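Local coordinates for phosphoprotein (Spring viremia of carp virus, PDB 7C5Z), which probably acts in viral RNA synthesis as the polymerase cofactor and nucleoprotein chaperone, this chain being its dimer-forming central domain, at residues A[43-55]-A[67-79]. Numbering follows the deposited sequence.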
# COMPACT_ATOMS: atom_id res chain seq x y z
N TYR A 43 -1.53 -0.01 13.38
CA TYR A 43 -0.81 -0.01 12.12
C TYR A 43 -1.59 -0.72 11.01
O TYR A 43 -1.46 -0.33 9.85
CB TYR A 43 0.56 -0.65 12.30
CG TYR A 43 1.53 0.33 12.90
CD1 TYR A 43 1.88 1.49 12.23
CD2 TYR A 43 2.09 0.11 14.16
CE1 TYR A 43 2.76 2.40 12.77
CE2 TYR A 43 2.97 1.02 14.72
CZ TYR A 43 3.30 2.16 14.03
OH TYR A 43 4.18 3.06 14.60
N LYS A 44 -2.38 -1.74 11.34
CA LYS A 44 -3.23 -2.33 10.32
C LYS A 44 -4.19 -1.29 9.74
O LYS A 44 -4.37 -1.22 8.52
CB LYS A 44 -3.99 -3.53 10.88
CG LYS A 44 -4.64 -4.38 9.79
CD LYS A 44 -4.97 -5.77 10.29
CE LYS A 44 -6.10 -5.75 11.29
NZ LYS A 44 -7.44 -5.58 10.65
N ASN A 45 -4.78 -0.47 10.61
CA ASN A 45 -5.69 0.58 10.13
C ASN A 45 -4.95 1.62 9.29
O ASN A 45 -5.50 2.11 8.28
CB ASN A 45 -6.40 1.24 11.31
CG ASN A 45 -7.42 0.33 11.97
OD1 ASN A 45 -7.92 -0.63 11.36
ND2 ASN A 45 -7.74 0.61 13.23
N LEU A 46 -3.73 1.98 9.67
CA LEU A 46 -2.94 2.92 8.88
C LEU A 46 -2.65 2.33 7.50
O LEU A 46 -2.83 3.00 6.48
CB LEU A 46 -1.64 3.27 9.60
CG LEU A 46 -0.65 4.11 8.79
CD1 LEU A 46 -1.24 5.47 8.42
CD2 LEU A 46 0.64 4.30 9.59
N ILE A 47 -2.23 1.07 7.47
CA ILE A 47 -1.93 0.42 6.19
C ILE A 47 -3.17 0.38 5.31
O ILE A 47 -3.11 0.65 4.10
CB ILE A 47 -1.34 -0.97 6.44
CG1 ILE A 47 0.07 -0.84 7.01
CG2 ILE A 47 -1.34 -1.81 5.15
CD1 ILE A 47 0.63 -2.15 7.55
N SER A 48 -4.33 0.06 5.90
CA SER A 48 -5.57 0.02 5.13
C SER A 48 -5.87 1.39 4.54
O SER A 48 -6.24 1.49 3.36
CB SER A 48 -6.71 -0.46 6.03
OG SER A 48 -7.94 -0.51 5.32
N LYS A 49 -5.65 2.46 5.31
CA LYS A 49 -5.96 3.81 4.83
C LYS A 49 -4.98 4.25 3.75
O LYS A 49 -5.36 4.92 2.78
CB LYS A 49 -5.97 4.79 6.00
CG LYS A 49 -7.20 4.66 6.87
CD LYS A 49 -7.43 5.93 7.66
CE LYS A 49 -8.69 5.82 8.51
NZ LYS A 49 -9.84 5.31 7.71
N MSE A 50 -3.72 3.86 3.89
CA MSE A 50 -2.72 4.17 2.86
C MSE A 50 -3.04 3.41 1.57
O MSE A 50 -2.97 3.97 0.48
CB MSE A 50 -1.32 3.85 3.36
CG MSE A 50 -0.91 4.75 4.52
SE MSE A 50 0.98 4.51 4.98
CE MSE A 50 1.71 4.45 3.16
N MSE A 51 -3.39 2.13 1.70
CA MSE A 51 -3.77 1.35 0.52
C MSE A 51 -4.98 1.97 -0.16
O MSE A 51 -5.01 2.12 -1.38
CB MSE A 51 -4.03 -0.11 0.89
CG MSE A 51 -2.77 -0.81 1.32
SE MSE A 51 -3.11 -2.65 1.90
CE MSE A 51 -4.02 -3.25 0.33
N ARG A 52 -6.00 2.34 0.63
CA ARG A 52 -7.20 2.91 0.04
C ARG A 52 -6.89 4.20 -0.70
O ARG A 52 -7.40 4.43 -1.82
CB ARG A 52 -8.26 3.12 1.12
CG ARG A 52 -9.62 3.49 0.57
CD ARG A 52 -10.62 3.75 1.68
NE ARG A 52 -10.82 2.61 2.57
CZ ARG A 52 -11.61 1.57 2.30
NH1 ARG A 52 -12.26 1.50 1.14
NH2 ARG A 52 -11.75 0.59 3.18
N SER A 53 -6.02 5.04 -0.13
CA SER A 53 -5.64 6.29 -0.79
C SER A 53 -4.89 6.00 -2.08
O SER A 53 -5.18 6.58 -3.13
CB SER A 53 -4.77 7.13 0.16
OG SER A 53 -3.98 8.08 -0.55
N LEU A 54 -3.92 5.09 -2.03
CA LEU A 54 -3.11 4.81 -3.20
C LEU A 54 -3.94 4.20 -4.33
O LEU A 54 -3.80 4.61 -5.49
CB LEU A 54 -1.95 3.88 -2.83
CG LEU A 54 -0.99 3.57 -3.96
CD1 LEU A 54 -0.41 4.82 -4.60
CD2 LEU A 54 0.14 2.69 -3.44
N ILE A 55 -4.79 3.21 -4.03
CA ILE A 55 -5.59 2.63 -5.11
C ILE A 55 -6.58 3.65 -5.66
O ILE A 55 -6.99 3.56 -6.83
CB ILE A 55 -6.30 1.33 -4.67
CG1 ILE A 55 -7.43 1.63 -3.69
CG2 ILE A 55 -5.31 0.35 -4.09
CD1 ILE A 55 -8.19 0.38 -3.17
N ASP A 67 -10.91 -1.30 -5.82
CA ASP A 67 -11.51 -1.11 -4.50
C ASP A 67 -10.81 -1.96 -3.45
O ASP A 67 -10.07 -2.90 -3.76
CB ASP A 67 -13.01 -1.45 -4.49
CG ASP A 67 -13.77 -0.69 -3.40
OD1 ASP A 67 -13.17 0.18 -2.71
OD2 ASP A 67 -14.98 -0.96 -3.25
N LEU A 68 -11.07 -1.63 -2.19
CA LEU A 68 -10.46 -2.29 -1.05
C LEU A 68 -11.56 -2.84 -0.16
O LEU A 68 -12.55 -2.15 0.10
CB LEU A 68 -9.59 -1.31 -0.26
CG LEU A 68 -9.03 -1.81 1.06
CD1 LEU A 68 -7.96 -2.83 0.81
CD2 LEU A 68 -8.51 -0.61 1.86
N PHE A 69 -11.38 -4.09 0.29
CA PHE A 69 -12.30 -4.73 1.22
C PHE A 69 -11.57 -4.99 2.54
O PHE A 69 -10.60 -5.76 2.58
CB PHE A 69 -12.87 -6.03 0.62
CG PHE A 69 -13.73 -5.79 -0.58
CD1 PHE A 69 -15.06 -5.45 -0.43
CD2 PHE A 69 -13.20 -5.84 -1.86
CE1 PHE A 69 -15.87 -5.20 -1.53
CE2 PHE A 69 -14.01 -5.60 -2.97
CZ PHE A 69 -15.34 -5.27 -2.80
N ASP A 70 -12.03 -4.32 3.59
CA ASP A 70 -11.43 -4.40 4.92
C ASP A 70 -12.56 -4.69 5.91
O ASP A 70 -13.51 -3.90 6.00
CB ASP A 70 -10.73 -3.07 5.24
CG ASP A 70 -10.12 -3.02 6.62
OD1 ASP A 70 -10.19 -4.00 7.38
OD2 ASP A 70 -9.54 -1.95 6.93
N TYR A 71 -12.50 -5.84 6.58
CA TYR A 71 -13.51 -6.22 7.57
C TYR A 71 -12.99 -6.10 9.00
O TYR A 71 -13.60 -6.66 9.92
CB TYR A 71 -14.02 -7.63 7.31
CG TYR A 71 -14.47 -7.83 5.88
CD1 TYR A 71 -13.56 -8.23 4.90
CD2 TYR A 71 -15.79 -7.60 5.50
CE1 TYR A 71 -13.94 -8.39 3.59
CE2 TYR A 71 -16.19 -7.78 4.15
CZ TYR A 71 -15.25 -8.17 3.22
OH TYR A 71 -15.57 -8.35 1.90
N GLN A 72 -11.86 -5.41 9.19
CA GLN A 72 -11.17 -5.32 10.47
C GLN A 72 -10.90 -6.71 11.06
O GLN A 72 -11.14 -6.98 12.24
CB GLN A 72 -11.95 -4.43 11.44
CG GLN A 72 -12.30 -3.10 10.78
CD GLN A 72 -12.24 -1.90 11.71
OE1 GLN A 72 -12.57 -2.00 12.89
NE2 GLN A 72 -11.84 -0.75 11.16
N GLY A 73 -10.36 -7.58 10.21
CA GLY A 73 -10.01 -8.94 10.58
C GLY A 73 -8.57 -9.23 10.22
O GLY A 73 -7.69 -8.36 10.31
N ASP A 74 -8.30 -10.47 9.81
CA ASP A 74 -6.92 -10.90 9.60
C ASP A 74 -6.46 -10.80 8.15
O ASP A 74 -5.39 -11.32 7.82
CB ASP A 74 -6.68 -12.32 10.13
CG ASP A 74 -7.58 -13.37 9.50
OD1 ASP A 74 -7.90 -13.28 8.29
OD2 ASP A 74 -7.94 -14.32 10.22
N PHE A 75 -7.22 -10.13 7.28
CA PHE A 75 -6.75 -9.94 5.91
C PHE A 75 -7.24 -8.59 5.37
O PHE A 75 -8.17 -7.99 5.90
CB PHE A 75 -7.19 -11.08 4.98
CG PHE A 75 -8.67 -11.10 4.71
CD1 PHE A 75 -9.20 -10.40 3.63
CD2 PHE A 75 -9.52 -11.83 5.51
CE1 PHE A 75 -10.56 -10.44 3.37
CE2 PHE A 75 -10.88 -11.87 5.26
CZ PHE A 75 -11.40 -11.17 4.19
N LEU A 76 -6.58 -8.14 4.31
CA LEU A 76 -7.04 -7.03 3.48
C LEU A 76 -7.12 -7.53 2.05
O LEU A 76 -6.27 -8.32 1.61
CB LEU A 76 -6.09 -5.82 3.55
CG LEU A 76 -5.99 -5.15 4.94
CD1 LEU A 76 -4.76 -4.25 5.05
CD2 LEU A 76 -7.28 -4.39 5.26
N GLU A 77 -8.13 -7.10 1.31
CA GLU A 77 -8.34 -7.62 -0.04
C GLU A 77 -8.57 -6.49 -1.02
O GLU A 77 -9.39 -5.60 -0.77
CB GLU A 77 -9.53 -8.58 -0.04
CG GLU A 77 -9.81 -9.21 -1.37
CD GLU A 77 -10.91 -10.23 -1.26
OE1 GLU A 77 -10.59 -11.43 -1.18
OE2 GLU A 77 -12.10 -9.83 -1.23
N VAL A 78 -7.85 -6.51 -2.14
CA VAL A 78 -7.99 -5.50 -3.19
C VAL A 78 -8.68 -6.13 -4.39
O VAL A 78 -8.36 -7.26 -4.78
CB VAL A 78 -6.62 -4.91 -3.58
CG1 VAL A 78 -6.76 -3.92 -4.73
CG2 VAL A 78 -5.99 -4.22 -2.38
N PHE A 79 -9.66 -5.41 -4.96
CA PHE A 79 -10.36 -5.85 -6.17
C PHE A 79 -9.86 -5.04 -7.37
O PHE A 79 -9.90 -3.81 -7.36
CB PHE A 79 -11.87 -5.70 -6.01
CG PHE A 79 -12.64 -5.97 -7.26
CD1 PHE A 79 -12.81 -7.27 -7.72
CD2 PHE A 79 -13.19 -4.93 -7.99
CE1 PHE A 79 -13.53 -7.53 -8.88
CE2 PHE A 79 -13.91 -5.18 -9.17
CZ PHE A 79 -14.07 -6.46 -9.60
O HOH W 1 -8.38 -6.17 8.20
O HOH W 2 -7.86 -3.04 9.20
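K44 reaches from the helix to the loop joining strands 67-70 and 76-81, its chain bent at its last two torsions (chi3 70°). There NZ donates a hydrogen bond to G73 O (2.8 Å), in the carbonyl plane and on a lone pair. The ammonium also donates to two waters: water 1 lies within bonding distance of D70 OD1 and F75 O, water 2 of D70 OD2 and N45 OD1, though which of these receive the water protons is not settled. One turn on, S48 points OG at the same carboxylate, donating to D70 OD2 (2.7 Å) from its anti side, 33° out of plane. D70 OD1 takes the backbone N of Q72 in an Asx turn, so both carboxylate oxygens are engaged and the group's rotation is probably fixed. M51, present as selenomethionine, begins the apolar part: SE lies 3.9 Å from L76 CD1, and CE is pressed tightly on V78 CG2 (3.5 Å). M51 also packs on M51 of the second subunit, linking this core to the dimer interface. L68 CD2 sits over one face of the R52 guanidinium, 3.6 Å from its plane and shifted toward the rim. I55 ends the row, its CD1 against L68 CB (3.6 Å). The helix runs nearly antiparallel to strand 67-70 (162°), packing on one face of the antiparallel sheet in the dimeric, alpha/beta central domain of this vesiculovirus-family phosphoprotein.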